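Local coordinates for protein aminotransferase (Neisseria meningitidis Z2491, PDB 3JTX) that probably catalyses pyridoxal phosphate-dependent transfer of amino groups between amino acids and keto acids, as a class I/II aminotransferase, at residues Leu339-Asn344 with Ile351-Gly356; Ala76-Arg81 with Ser254-Gly259; Glu305-Val310 with Val320-Ala325; Lys46-Ala51 with Glu293-Asp298. All coordinates share one frame; numbering follows the deposited sequence.

Contact 1 of 4, residues Leu339-Asn344 with Ile351-Gly356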
loop_
_atom_site.group_PDB
_atom_site.type_symbol
_atom_site.label_atom_id
_atom_site.label_comp_id
_atom_site.label_asym_id
_atom_site.label_seq_id
_atom_site.Cartn_x
_atom_site.Cartn_y
_atom_site.Cartn_z
ATOM N N LEU A 339 25.701 -19.322 15.707
ATOM C CA LEU A 339 26.112 -18.028 16.241
ATOM C C LEU A 339 27.643 -17.911 16.225
ATOM O O LEU A 339 28.187 -16.918 15.743
ATOM C CB LEU A 339 25.604 -17.867 17.675
ATOM C CG LEU A 339 25.762 -16.492 18.308
ATOM C CD1 LEU A 339 25.137 -15.406 17.388
ATOM C CD2 LEU A 339 25.108 -16.509 19.698
ATOM N N ALA A 340 28.320 -18.939 16.731
ATOM C CA ALA A 340 29.783 -18.964 16.771
ATOM C C ALA A 340 30.357 -18.988 15.347
ATOM O O ALA A 340 31.386 -18.380 15.103
ATOM C CB ALA A 340 30.293 -20.152 17.583
ATOM N N PHE A 341 29.665 -19.663 14.424
ATOM C CA PHE A 341 30.045 -19.688 13.000
ATOM C C PHE A 341 30.044 -18.276 12.375
ATOM O O PHE A 341 31.028 -17.840 11.785
ATOM C CB PHE A 341 29.091 -20.609 12.240
ATOM C CG PHE A 341 29.598 -21.053 10.901
ATOM C CD1 PHE A 341 30.481 -22.120 10.801
ATOM C CD2 PHE A 341 29.160 -20.440 9.742
ATOM C CE1 PHE A 341 30.956 -22.536 9.553
ATOM C CE2 PHE A 341 29.613 -20.858 8.493
ATOM C CZ PHE A 341 30.512 -21.904 8.399
ATOM N N ALA A 342 28.937 -17.563 12.530
ATOM C CA ALA A 342 28.823 -16.215 11.996
ATOM C C ALA A 342 29.850 -15.277 12.646
ATOM O O ALA A 342 30.449 -14.436 11.967
ATOM C CB ALA A 342 27.401 -15.679 12.175
ATOM N N ARG A 343 30.050 -15.423 13.952
ATOM C CA ARG A 343 31.024 -14.607 14.674
ATOM C C ARG A 343 32.446 -14.848 14.165
ATOM O O ARG A 343 33.208 -13.900 13.997
ATOM C CB ARG A 343 30.941 -14.860 16.177
ATOM C CG ARG A 343 29.761 -14.142 16.803
ATOM C CD ARG A 343 29.592 -14.489 18.263
ATOM N NE ARG A 343 28.552 -13.655 18.854
ATOM C CZ ARG A 343 27.930 -13.900 20.003
ATOM N NH1 ARG A 343 28.194 -14.983 20.722
ATOM N NH2 ARG A 343 27.007 -13.052 20.412
ATOM N N ASN A 344 32.788 -16.099 13.902
ATOM C CA ASN A 344 34.139 -16.434 13.400
ATOM C C ASN A 344 34.383 -15.909 11.975
ATOM O O ASN A 344 35.457 -15.356 11.670
ATOM C CB ASN A 344 34.360 -17.947 13.487
ATOM C CG ASN A 344 35.801 -18.357 13.238
ATOM O OD1 ASN A 344 36.735 -17.701 13.695
ATOM N ND2 ASN A 344 35.988 -19.458 12.514
ATOM N N ILE A 351 33.252 -11.644 6.714
ATOM C CA ILE A 351 32.143 -12.240 5.961
ATOM C C ILE A 351 30.894 -12.253 6.835
ATOM O O ILE A 351 30.925 -12.745 7.962
ATOM C CB ILE A 351 32.457 -13.678 5.464
ATOM C CG1 ILE A 351 33.629 -13.689 4.457
ATOM C CG2 ILE A 351 31.189 -14.303 4.826
ATOM C CD1 ILE A 351 34.219 -15.106 4.191
ATOM N N GLN A 352 29.795 -11.737 6.295
ATOM C CA GLN A 352 28.515 -11.665 6.986
ATOM C C GLN A 352 27.538 -12.763 6.488
ATOM O O GLN A 352 27.079 -12.740 5.331
ATOM C CB GLN A 352 27.893 -10.279 6.781
ATOM C CG GLN A 352 28.743 -9.104 7.284
ATOM C CD GLN A 352 28.201 -7.749 6.823
ATOM O OE1 GLN A 352 28.278 -7.403 5.647
ATOM N NE2 GLN A 352 27.643 -6.992 7.751
ATOM N N VAL A 353 27.242 -13.720 7.364
ATOM C CA VAL A 353 26.177 -14.708 7.128
ATOM C C VAL A 353 25.148 -14.612 8.247
ATOM O O VAL A 353 25.435 -14.064 9.304
ATOM C CB VAL A 353 26.717 -16.159 7.009
ATOM C CG1 VAL A 353 27.766 -16.238 5.903
ATOM C CG2 VAL A 353 27.282 -16.673 8.341
ATOM N N LEU A 354 23.947 -15.138 8.018
ATOM C CA LEU A 354 22.841 -14.986 8.982
ATOM C C LEU A 354 22.643 -16.250 9.832
ATOM O O LEU A 354 22.283 -17.306 9.285
ATOM C CB LEU A 354 21.545 -14.671 8.237
ATOM C CG LEU A 354 20.397 -14.130 9.105
ATOM C CD1 LEU A 354 20.778 -12.797 9.757
ATOM C CD2 LEU A 354 19.125 -13.968 8.290
ATOM N N PRO A 355 22.866 -16.159 11.168
ATOM C CA PRO A 355 22.541 -17.283 12.030
ATOM C C PRO A 355 21.094 -17.741 11.828
ATOM O O PRO A 355 20.153 -16.930 11.882
ATOM C CB PRO A 355 22.763 -16.710 13.438
ATOM C CG PRO A 355 23.830 -15.710 13.237
ATOM C CD PRO A 355 23.476 -15.064 11.939
ATOM N N GLY A 356 20.917 -19.026 11.552
ATOM C CA GLY A 356 19.589 -19.556 11.222
ATOM C C GLY A 356 18.572 -19.363 12.328
ATOM O O GLY A 356 17.372 -19.227 12.066
HETATM O O HOH W 1 29.126 -13.599 9.817
#
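The backbones of Ala342 and Val353, and of Leu339 and Pro355, come closest where helix 339-344 packs against the extended segment 351-356, with CA atoms of Ala342 and Val353 5.7 Å apart. This is a helix followed directly by a returning strand. It lies in what is probably the small domain of a fold-type I aminotransferase. No direct hydrogen bond links the two segments. Ala342 is the central side chain: its CB points toward segment 351-356 and touches CG of Pro355 at 3.7 Å. The methyl CG2 of Val353 touches the same CB at 4.0 Å. Val353 keeps CG1 anti to its carbonyl carbon (chi1 -56°), which leaves CG2 to meet the helix. CG2 also lies at the edge of the Phe341 ring, near its plane, 4.4 Å from CD2. The CB of Leu339 points away, and only the tip of the side chain turns back, for a looser touch from CD1 to the proline ring. Val353 also meets Val373 and Ile375 of strand 372-376, and Phe341 reaches Val373 and Tyr395. The carbonyl O of Val353 is buried against CB of Ala342 and has no polar partner in the model. One water bridges the two backbones. It donates to Ala342 O and Ile351 O, each 2.7 Å away, and accepts from Val353 N at 3.1 Å.

Contact 2 of 4, residues Ala76-Arg81 with Ser254-Gly259; sequences ANWLKR and SGFVAG
Phe256 carries most of the contact, pushing the end of its ring between Trp78 and Leu79 of helix 76-81. Its CG sits between the backbone N and the carbonyl carbon (chi1 68°), and the ring stands out from the strand toward the helix. The leading atom is CZ, which lies 3.9 Å from CZ3 of Trp78. CE3 of Trp78 is equally near and lies in the plane of the phenyl ring, at its edge. The indole itself is met obliquely, so the two rings are not stacked. Leu79 approaches Phe256 from the opposite direction. Its CD2 touches CZ at the phenyl edge, 4.0 Å away, and its CD1 lies 4.1 Å from CE1. The same CD1 has a looser touch to CB of Ala258, 4.4 Å away. Helix 69-82 here covers one face of the seven-stranded mixed sheet of the fold-type I large domain. Strand 255-259 is antiparallel to both its neighbours, strands 94-97 and 237-242. The axes of the helix and strand segments pass 11.4 Å apart and cross at -68°. Trp290 adds a third aromatic ring, edge-to-face with Phe256 and also against Trp78. The Trp78 indole further touches Arg246, which follows the cofactor-bearing Lys245 in the chain.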
loop_
_atom_site.group_PDB
_atom_site.type_symbol
_atom_site.label_atom_id
_atom_site.label_comp_id
_atom_site.label_asym_id
_atom_site.label_seq_id
_atom_site.Cartn_x
_atom_site.Cartn_y
_atom_site.Cartn_z
ATOM N N ALA A 76 -1.719 -13.412 -16.876
ATOM C CA ALA A 76 -2.360 -14.659 -17.351
ATOM C C ALA A 76 -1.517 -15.348 -18.424
ATOM O O ALA A 76 -1.332 -16.574 -18.401
ATOM C CB ALA A 76 -3.753 -14.377 -17.869
ATOM N N ASN A 77 -1.009 -14.557 -19.371
ATOM C CA ASN A 77 -0.154 -15.074 -20.430
ATOM C C ASN A 77 1.152 -15.650 -19.885
ATOM O O ASN A 77 1.580 -16.720 -20.312
ATOM C CB ASN A 77 0.164 -13.993 -21.458
ATOM C CG ASN A 77 -1.051 -13.571 -22.273
ATOM O OD1 ASN A 77 -2.057 -14.278 -22.324
ATOM N ND2 ASN A 77 -0.963 -12.402 -22.903
ATOM N N TRP A 78 1.777 -14.936 -18.950
ATOM C CA TRP A 78 2.982 -15.423 -18.279
ATOM C C TRP A 78 2.760 -16.768 -17.567
ATOM O O TRP A 78 3.572 -17.690 -17.706
ATOM C CB TRP A 78 3.520 -14.404 -17.265
ATOM C CG TRP A 78 4.740 -14.922 -16.572
ATOM C CD1 TRP A 78 6.014 -14.975 -17.076
ATOM C CD2 TRP A 78 4.800 -15.507 -15.267
ATOM N NE1 TRP A 78 6.857 -15.543 -16.159
ATOM C CE2 TRP A 78 6.141 -15.878 -15.039
ATOM C CE3 TRP A 78 3.856 -15.742 -14.271
ATOM C CZ2 TRP A 78 6.560 -16.485 -13.848
ATOM C CZ3 TRP A 78 4.271 -16.331 -13.081
ATOM C CH2 TRP A 78 5.612 -16.697 -12.883
ATOM N N LEU A 79 1.657 -16.875 -16.827
ATOM C CA LEU A 79 1.306 -18.117 -16.122
ATOM C C LEU A 79 1.170 -19.310 -17.083
ATOM O O LEU A 79 1.589 -20.420 -16.768
ATOM C CB LEU A 79 -0.009 -17.951 -15.342
ATOM C CG LEU A 79 0.034 -17.086 -14.069
ATOM C CD1 LEU A 79 -1.376 -16.727 -13.635
ATOM C CD2 LEU A 79 0.784 -17.774 -12.910
ATOM N N LYS A 80 0.536 -19.079 -18.228
ATOM C CA LYS A 80 0.356 -20.133 -19.226
ATOM C C LYS A 80 1.693 -20.601 -19.790
ATOM O O LYS A 80 1.893 -21.812 -19.994
ATOM C CB LYS A 80 -0.551 -19.670 -20.369
ATOM C CG LYS A 80 -1.023 -20.834 -21.228
ATOM C CD LYS A 80 -2.105 -20.444 -22.238
ATOM C CE LYS A 80 -2.500 -21.663 -23.065
ATOM N NZ LYS A 80 -3.318 -21.289 -24.259
ATOM N N ARG A 81 2.592 -19.651 -20.056
ATOM C CA ARG A 81 3.938 -19.979 -20.529
ATOM C C ARG A 81 4.745 -20.713 -19.472
ATOM O O ARG A 81 5.471 -21.654 -19.774
ATOM C CB ARG A 81 4.695 -18.714 -20.938
ATOM C CG ARG A 81 4.180 -18.062 -22.226
ATOM C CD ARG A 81 5.207 -17.098 -22.833
ATOM N NE ARG A 81 5.780 -16.156 -21.872
ATOM C CZ ARG A 81 5.185 -15.041 -21.451
ATOM N NH1 ARG A 81 3.976 -14.712 -21.900
ATOM N NH2 ARG A 81 5.801 -14.247 -20.583
ATOM N N SER A 254 5.889 -4.222 -7.375
ATOM C CA SER A 254 4.932 -4.807 -8.305
ATOM C C SER A 254 4.936 -6.344 -8.330
ATOM O O SER A 254 5.982 -6.986 -8.493
ATOM C CB SER A 254 5.211 -4.267 -9.704
ATOM O OG SER A 254 4.356 -4.843 -10.675
ATOM N N GLY A 255 3.741 -6.919 -8.181
ATOM C CA GLY A 255 3.529 -8.331 -8.377
ATOM C C GLY A 255 2.070 -8.586 -8.700
ATOM O O GLY A 255 1.359 -7.694 -9.193
ATOM N N PHE A 256 1.620 -9.799 -8.422
ATOM C CA PHE A 256 0.206 -10.120 -8.534
ATOM C C PHE A 256 -0.164 -11.252 -7.602
ATOM O O PHE A 256 0.708 -11.964 -7.123
ATOM C CB PHE A 256 -0.208 -10.429 -9.985
ATOM C CG PHE A 256 0.363 -11.705 -10.560
ATOM C CD1 PHE A 256 -0.257 -12.927 -10.353
ATOM C CD2 PHE A 256 1.510 -11.672 -11.346
ATOM C CE1 PHE A 256 0.257 -14.098 -10.923
ATOM C CE2 PHE A 256 2.024 -12.831 -11.925
ATOM C CZ PHE A 256 1.396 -14.044 -11.715
ATOM N N VAL A 257 -1.463 -11.359 -7.330
ATOM C CA VAL A 257 -2.057 -12.473 -6.606
ATOM C C VAL A 257 -3.022 -13.149 -7.588
ATOM O O VAL A 257 -3.648 -12.482 -8.414
ATOM C CB VAL A 257 -2.761 -12.012 -5.323
ATOM C CG1 VAL A 257 -3.896 -11.012 -5.625
ATOM C CG2 VAL A 257 -3.292 -13.207 -4.540
ATOM N N ALA A 258 -3.097 -14.471 -7.548
ATOM C CA ALA A 258 -3.950 -15.219 -8.482
ATOM C C ALA A 258 -4.546 -16.458 -7.831
ATOM O O ALA A 258 -3.921 -17.082 -6.973
ATOM C CB ALA A 258 -3.161 -15.616 -9.723
ATOM N N GLY A 259 -5.749 -16.823 -8.253
ATOM C CA GLY A 259 -6.435 -17.978 -7.696
ATOM C C GLY A 259 -7.921 -17.718 -7.544
ATOM O O GLY A 259 -8.529 -17.052 -8.391
#

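Contact 3 of 4, residues Glu305-Val310 with Val320-Ala325; sequences EKFERV and VKLPDA
Phe307 packs its CB and the CD1-CE1 part of its ring against the side chains of Leu322 and Pro323. The two partners divide the phenylalanine between them. Leu322 takes the base: its CD1 lies 3.7 Å from CB of Phe307 and 3.8 Å from the ring atom CD1. Pro323 takes the outer part. Its CD is 3.6 Å from CE1 of Phe307, and its CG is 3.7 Å from the same ring carbon and 4.2 Å from CZ. Both meet the ring obliquely. Phe307 and Pro323 approach from opposite directions. The reach of Leu322 depends on its bend. With CG anti to the backbone N (chi1 -165°) and chi2 at 64°, its CD1 is swung back toward the helix. No hydrogen bond joins the segments, and the contact is purely apolar. Phe307 is buried, whereas Leu322 and Pro323 remain partly exposed. Phe215 also meets the Phe307 ring, with planes at about 55°, and touches Leu322. The segment 320-325 is the irregular link between helix 294-314 and strand 328-332, a helix-to-strand return in the probable small domain. Ile329 of strand 328-332 touches both Phe307 and Val310. On another flank of the helix, Lys306 and Val310 pack on Cys384 of helix 381-394, and Arg309 lies against Val381 and Val385. The helix thus runs between the loop and strand on one hand and helix 381-394 on the other.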
loop_
_atom_site.group_PDB
_atom_site.type_symbol
_atom_site.label_atom_id
_atom_site.label_comp_id
_atom_site.label_asym_id
_atom_site.label_seq_id
_atom_site.Cartn_x
_atom_site.Cartn_y
_atom_site.Cartn_z
ATOM N N GLU A 305 25.802 -19.608 -12.443
ATOM C CA GLU A 305 27.265 -19.558 -12.480
ATOM C C GLU A 305 27.807 -19.528 -11.054
ATOM O O GLU A 305 28.713 -20.272 -10.706
ATOM C CB GLU A 305 27.719 -18.323 -13.264
ATOM C CG GLU A 305 29.221 -18.169 -13.395
ATOM C CD GLU A 305 29.645 -16.866 -14.083
ATOM O OE1 GLU A 305 28.801 -15.943 -14.243
ATOM O OE2 GLU A 305 30.842 -16.767 -14.440
ATOM N N LYS A 306 27.216 -18.692 -10.205
ATOM C CA LYS A 306 27.665 -18.601 -8.822
ATOM C C LYS A 306 27.580 -19.953 -8.095
ATOM O O LYS A 306 28.542 -20.378 -7.456
ATOM C CB LYS A 306 26.843 -17.561 -8.047
ATOM C CG LYS A 306 26.992 -16.132 -8.560
ATOM C CD LYS A 306 26.151 -15.160 -7.748
ATOM C CE LYS A 306 25.638 -13.987 -8.580
ATOM N NZ LYS A 306 24.890 -13.022 -7.714
ATOM N N PHE A 307 26.419 -20.606 -8.178
ATOM C CA PHE A 307 26.194 -21.875 -7.480
ATOM C C PHE A 307 27.084 -22.989 -8.035
ATOM O O PHE A 307 27.595 -23.803 -7.274
ATOM C CB PHE A 307 24.728 -22.304 -7.565
ATOM C CG PHE A 307 23.854 -21.692 -6.509
ATOM C CD1 PHE A 307 23.691 -22.314 -5.283
ATOM C CD2 PHE A 307 23.203 -20.503 -6.741
ATOM C CE1 PHE A 307 22.886 -21.759 -4.307
ATOM C CE2 PHE A 307 22.389 -19.937 -5.778
ATOM C CZ PHE A 307 22.230 -20.572 -4.550
ATOM N N GLU A 308 27.245 -23.017 -9.362
ATOM C CA GLU A 308 28.078 -23.999 -10.029
ATOM C C GLU A 308 29.498 -24.018 -9.480
ATOM O O GLU A 308 30.107 -25.072 -9.402
ATOM C CB GLU A 308 28.152 -23.715 -11.532
ATOM C CG GLU A 308 27.077 -24.379 -12.315
ATOM C CD GLU A 308 27.086 -23.985 -13.785
ATOM O OE1 GLU A 308 27.942 -23.156 -14.198
ATOM O OE2 GLU A 308 26.215 -24.505 -14.516
ATOM N N ARG A 309 30.012 -22.845 -9.112
ATOM C CA ARG A 309 31.373 -22.712 -8.612
ATOM C C ARG A 309 31.454 -22.827 -7.087
ATOM O O ARG A 309 32.380 -23.449 -6.562
ATOM C CB ARG A 309 31.963 -21.393 -9.096
ATOM C CG ARG A 309 31.999 -21.307 -10.624
ATOM C CD ARG A 309 32.649 -20.032 -11.137
ATOM N NE ARG A 309 34.050 -19.922 -10.722
ATOM C CZ ARG A 309 34.793 -18.816 -10.812
ATOM N NH1 ARG A 309 34.297 -17.695 -11.336
ATOM N NH2 ARG A 309 36.049 -18.837 -10.376
ATOM N N VAL A 310 30.473 -22.260 -6.383
ATOM C CA VAL A 310 30.476 -22.233 -4.920
ATOM C C VAL A 310 30.186 -23.598 -4.274
ATOM O O VAL A 310 30.839 -23.972 -3.299
ATOM C CB VAL A 310 29.474 -21.164 -4.373
ATOM C CG1 VAL A 310 29.281 -21.312 -2.879
ATOM C CG2 VAL A 310 29.937 -19.762 -4.729
ATOM N N VAL A 320 26.695 -30.308 2.105
ATOM C CA VAL A 320 25.879 -29.315 1.412
ATOM C C VAL A 320 25.676 -29.746 -0.026
ATOM O O VAL A 320 26.519 -30.445 -0.597
ATOM C CB VAL A 320 26.548 -27.909 1.443
ATOM C CG1 VAL A 320 27.884 -27.943 0.747
ATOM C CG2 VAL A 320 25.646 -26.839 0.822
ATOM N N LYS A 321 24.549 -29.336 -0.595
ATOM C CA LYS A 321 24.222 -29.626 -1.992
ATOM C C LYS A 321 23.481 -28.447 -2.603
ATOM O O LYS A 321 23.028 -27.562 -1.891
ATOM C CB LYS A 321 23.367 -30.898 -2.087
ATOM C CG LYS A 321 21.979 -30.782 -1.446
ATOM N N LEU A 322 23.370 -28.436 -3.925
ATOM C CA LEU A 322 22.599 -27.414 -4.627
ATOM C C LEU A 322 21.176 -27.399 -4.068
ATOM O O LEU A 322 20.578 -28.443 -3.921
ATOM C CB LEU A 322 22.567 -27.759 -6.109
ATOM C CG LEU A 322 22.132 -26.726 -7.136
ATOM C CD1 LEU A 322 23.074 -25.545 -7.192
ATOM C CD2 LEU A 322 22.088 -27.433 -8.490
ATOM N N PRO A 323 20.636 -26.219 -3.716
ATOM C CA PRO A 323 19.235 -26.196 -3.277
ATOM C C PRO A 323 18.266 -26.455 -4.438
ATOM O O PRO A 323 18.697 -26.479 -5.608
ATOM C CB PRO A 323 19.071 -24.782 -2.737
ATOM C CG PRO A 323 20.031 -23.972 -3.534
ATOM C CD PRO A 323 21.208 -24.867 -3.826
ATOM N N ASP A 324 16.981 -26.654 -4.133
ATOM C CA ASP A 324 15.984 -26.901 -5.194
ATOM C C ASP A 324 15.881 -25.653 -6.074
ATOM O O ASP A 324 15.737 -25.743 -7.300
ATOM C CB ASP A 324 14.584 -27.223 -4.633
ATOM C CG ASP A 324 14.504 -28.561 -3.881
ATOM O OD1 ASP A 324 15.414 -29.404 -3.996
ATOM O OD2 ASP A 324 13.493 -28.777 -3.173
ATOM N N ALA A 325 15.908 -24.494 -5.427
ATOM C CA ALA A 325 15.794 -23.195 -6.098
ATOM C C ALA A 325 16.151 -22.073 -5.112
ATOM O O ALA A 325 16.588 -22.347 -3.999
ATOM C CB ALA A 325 14.370 -23.006 -6.676
#

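Contact 4 of 4, residues Lys46-Ala51 with Glu293-Asp298; sequences KVITDA and EQHVID
His295 meets Val47 and Ile48 at the close part of this contact, where the first turns of two helices face each other. Val47 CG1 lies 4.0 Å from ND1 of the imidazole. Ile48 CD1 is a little farther, 4.2 Å from NE2. Both methyls meet the ring obliquely, and the Val47 side chain crosses that of His295 at about a right angle. The imidazole is held in rotation by two outside bonds: ND1 pairs with Asp292 OD2 and NE2 with Ser247 OG. Val296 CG2 lies 3.5 Å above one face of the His295 ring, toward the rim. Ile48 carries the packing inward onto Ala285 and Ala289 of helix 280-291. Helix 294-314 is the long helix that, in fold-type I aminotransferases, runs from the large domain into the small one; helix 46-54 lies beside its start. The solvent side is looser. There the polar side chains bond within their own helix and do not cross. Lys46 NZ forms a salt bridge to Asp50 OD1 at 2.8 Å, one turn on, meeting the syn lone pair of that oxygen. Gln294 mirrors this spacing on the other helix. Its NE2 donates to Asp298 OD1 at 3.1 Å, with the acceptor almost in the amide plane but the donor well above the carboxylate plane. Thr49, turned elsewhere, packs on Leu56 of the second subunit.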
loop_
_atom_site.group_PDB
_atom_site.type_symbol
_atom_site.label_atom_id
_atom_site.label_comp_id
_atom_site.label_asym_id
_atom_site.label_seq_id
_atom_site.Cartn_x
_atom_site.Cartn_y
_atom_site.Cartn_z
ATOM N N LYS A 46 16.815 -2.757 -18.947
ATOM C CA LYS A 46 16.359 -1.650 -19.764
ATOM C C LYS A 46 14.954 -1.846 -20.340
ATOM O O LYS A 46 14.241 -0.872 -20.532
ATOM C CB LYS A 46 17.363 -1.394 -20.897
ATOM C CG LYS A 46 17.014 -0.248 -21.838
ATOM C CD LYS A 46 18.210 0.122 -22.745
ATOM C CE LYS A 46 17.758 0.681 -24.097
ATOM N NZ LYS A 46 16.957 1.915 -23.945
ATOM N N VAL A 47 14.557 -3.086 -20.631
ATOM C CA VAL A 47 13.216 -3.327 -21.180
ATOM C C VAL A 47 12.114 -2.770 -20.245
ATOM O O VAL A 47 11.095 -2.265 -20.712
ATOM C CB VAL A 47 12.957 -4.826 -21.498
ATOM C CG1 VAL A 47 12.898 -5.686 -20.231
ATOM C CG2 VAL A 47 11.678 -4.981 -22.299
ATOM N N ILE A 48 12.349 -2.842 -18.936
ATOM C CA ILE A 48 11.403 -2.351 -17.938
ATOM C C ILE A 48 11.471 -0.813 -17.824
ATOM O O ILE A 48 10.434 -0.130 -17.839
ATOM C CB ILE A 48 11.642 -3.021 -16.555
ATOM C CG1 ILE A 48 11.476 -4.546 -16.650
ATOM C CG2 ILE A 48 10.681 -2.459 -15.481
ATOM C CD1 ILE A 48 11.737 -5.319 -15.313
ATOM N N THR A 49 12.683 -0.266 -17.723
ATOM C CA THR A 49 12.831 1.174 -17.515
ATOM C C THR A 49 12.382 1.947 -18.754
ATOM O O THR A 49 11.763 2.996 -18.633
ATOM C CB THR A 49 14.267 1.569 -17.067
ATOM O OG1 THR A 49 15.217 1.084 -18.010
ATOM C CG2 THR A 49 14.592 0.967 -15.706
ATOM N N ASP A 50 12.637 1.389 -19.938
ATOM C CA ASP A 50 12.124 1.949 -21.186
ATOM C C ASP A 50 10.596 2.120 -21.195
ATOM O O ASP A 50 10.101 3.175 -21.592
ATOM C CB ASP A 50 12.495 1.051 -22.380
ATOM C CG ASP A 50 13.916 1.267 -22.887
ATOM O OD1 ASP A 50 14.598 2.212 -22.434
ATOM O OD2 ASP A 50 14.339 0.480 -23.770
ATOM N N ALA A 51 9.871 1.070 -20.788
ATOM C CA ALA A 51 8.393 1.069 -20.782
ATOM C C ALA A 51 7.825 2.063 -19.765
ATOM O O ALA A 51 6.810 2.729 -20.024
ATOM C CB ALA A 51 7.853 -0.342 -20.491
ATOM N N GLU A 293 11.216 -12.560 -21.389
ATOM C CA GLU A 293 11.968 -13.588 -20.685
ATOM C C GLU A 293 13.485 -13.459 -20.829
ATOM O O GLU A 293 14.212 -14.064 -20.041
ATOM C CB GLU A 293 11.522 -14.987 -21.102
ATOM C CG GLU A 293 10.098 -15.330 -20.722
ATOM C CD GLU A 293 9.809 -15.261 -19.219
ATOM O OE1 GLU A 293 10.674 -15.615 -18.390
ATOM O OE2 GLU A 293 8.682 -14.862 -18.868
ATOM N N GLN A 294 13.976 -12.682 -21.804
ATOM C CA GLN A 294 15.423 -12.629 -22.009
ATOM C C GLN A 294 16.126 -12.137 -20.758
ATOM O O GLN A 294 17.119 -12.724 -20.323
ATOM C CB GLN A 294 15.820 -11.777 -23.221
ATOM C CG GLN A 294 17.290 -11.950 -23.622
ATOM C CD GLN A 294 17.655 -13.417 -23.919
ATOM O OE1 GLN A 294 17.032 -14.058 -24.774
ATOM N NE2 GLN A 294 18.645 -13.956 -23.187
ATOM N N HIS A 295 15.605 -11.073 -20.151
ATOM C CA HIS A 295 16.246 -10.541 -18.954
ATOM C C HIS A 295 16.190 -11.544 -17.805
ATOM O O HIS A 295 17.067 -11.544 -16.938
ATOM C CB HIS A 295 15.666 -9.181 -18.566
ATOM C CG HIS A 295 14.354 -9.246 -17.846
ATOM N ND1 HIS A 295 13.148 -9.321 -18.506
ATOM C CD2 HIS A 295 14.059 -9.206 -16.522
ATOM C CE1 HIS A 295 12.163 -9.347 -17.620
ATOM N NE2 HIS A 295 12.689 -9.273 -16.408
ATOM N N VAL A 296 15.170 -12.411 -17.800
ATOM C CA VAL A 296 15.012 -13.391 -16.729
ATOM C C VAL A 296 16.005 -14.537 -16.933
ATOM O O VAL A 296 16.636 -14.999 -15.968
ATOM C CB VAL A 296 13.578 -13.923 -16.639
ATOM C CG1 VAL A 296 13.454 -14.870 -15.470
ATOM C CG2 VAL A 296 12.572 -12.764 -16.481
ATOM N N ILE A 297 16.150 -14.978 -18.187
ATOM C CA ILE A 297 17.150 -15.975 -18.553
ATOM C C ILE A 297 18.560 -15.489 -18.174
ATOM O O ILE A 297 19.323 -16.222 -17.555
ATOM C CB ILE A 297 17.081 -16.321 -20.054
ATOM C CG1 ILE A 297 15.765 -17.068 -20.366
ATOM C CG2 ILE A 297 18.332 -17.139 -20.475
ATOM C CD1 ILE A 297 15.304 -16.976 -21.850
ATOM N N ASP A 298 18.885 -14.239 -18.499
ATOM C CA ASP A 298 20.187 -13.659 -18.136
ATOM C C ASP A 298 20.396 -13.646 -16.611
ATOM O O ASP A 298 21.447 -14.025 -16.108
ATOM C CB ASP A 298 20.299 -12.236 -18.675
ATOM C CG ASP A 298 20.295 -12.170 -20.207
ATOM O OD1 ASP A 298 20.532 -13.193 -20.884
ATOM O OD2 ASP A 298 20.031 -11.065 -20.726
#

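Overall arrangement
Contacts 2 and 4 are neighbours, with centres about 17 Å apart. Arg81 NH2 of contact 2 and Glu293 OE2 of contact 4 form a long, weak ion pair at 3.4 Å. Glu293 also bridges to Arg246, beside Lys245, which carries the pyridoxal phosphate. Ser247, bonded to His295, ties contact 4 to the same chain region. Along the chain, contact 2 is nested inside the loop closed by contact 4. Contacts 3 and 4 share helix 294-314, their centres about 24 Å apart. Contact 1 lies about 20 Å from contact 3, centre to centre, and about 37 Å from contact 2, across the chain's centre.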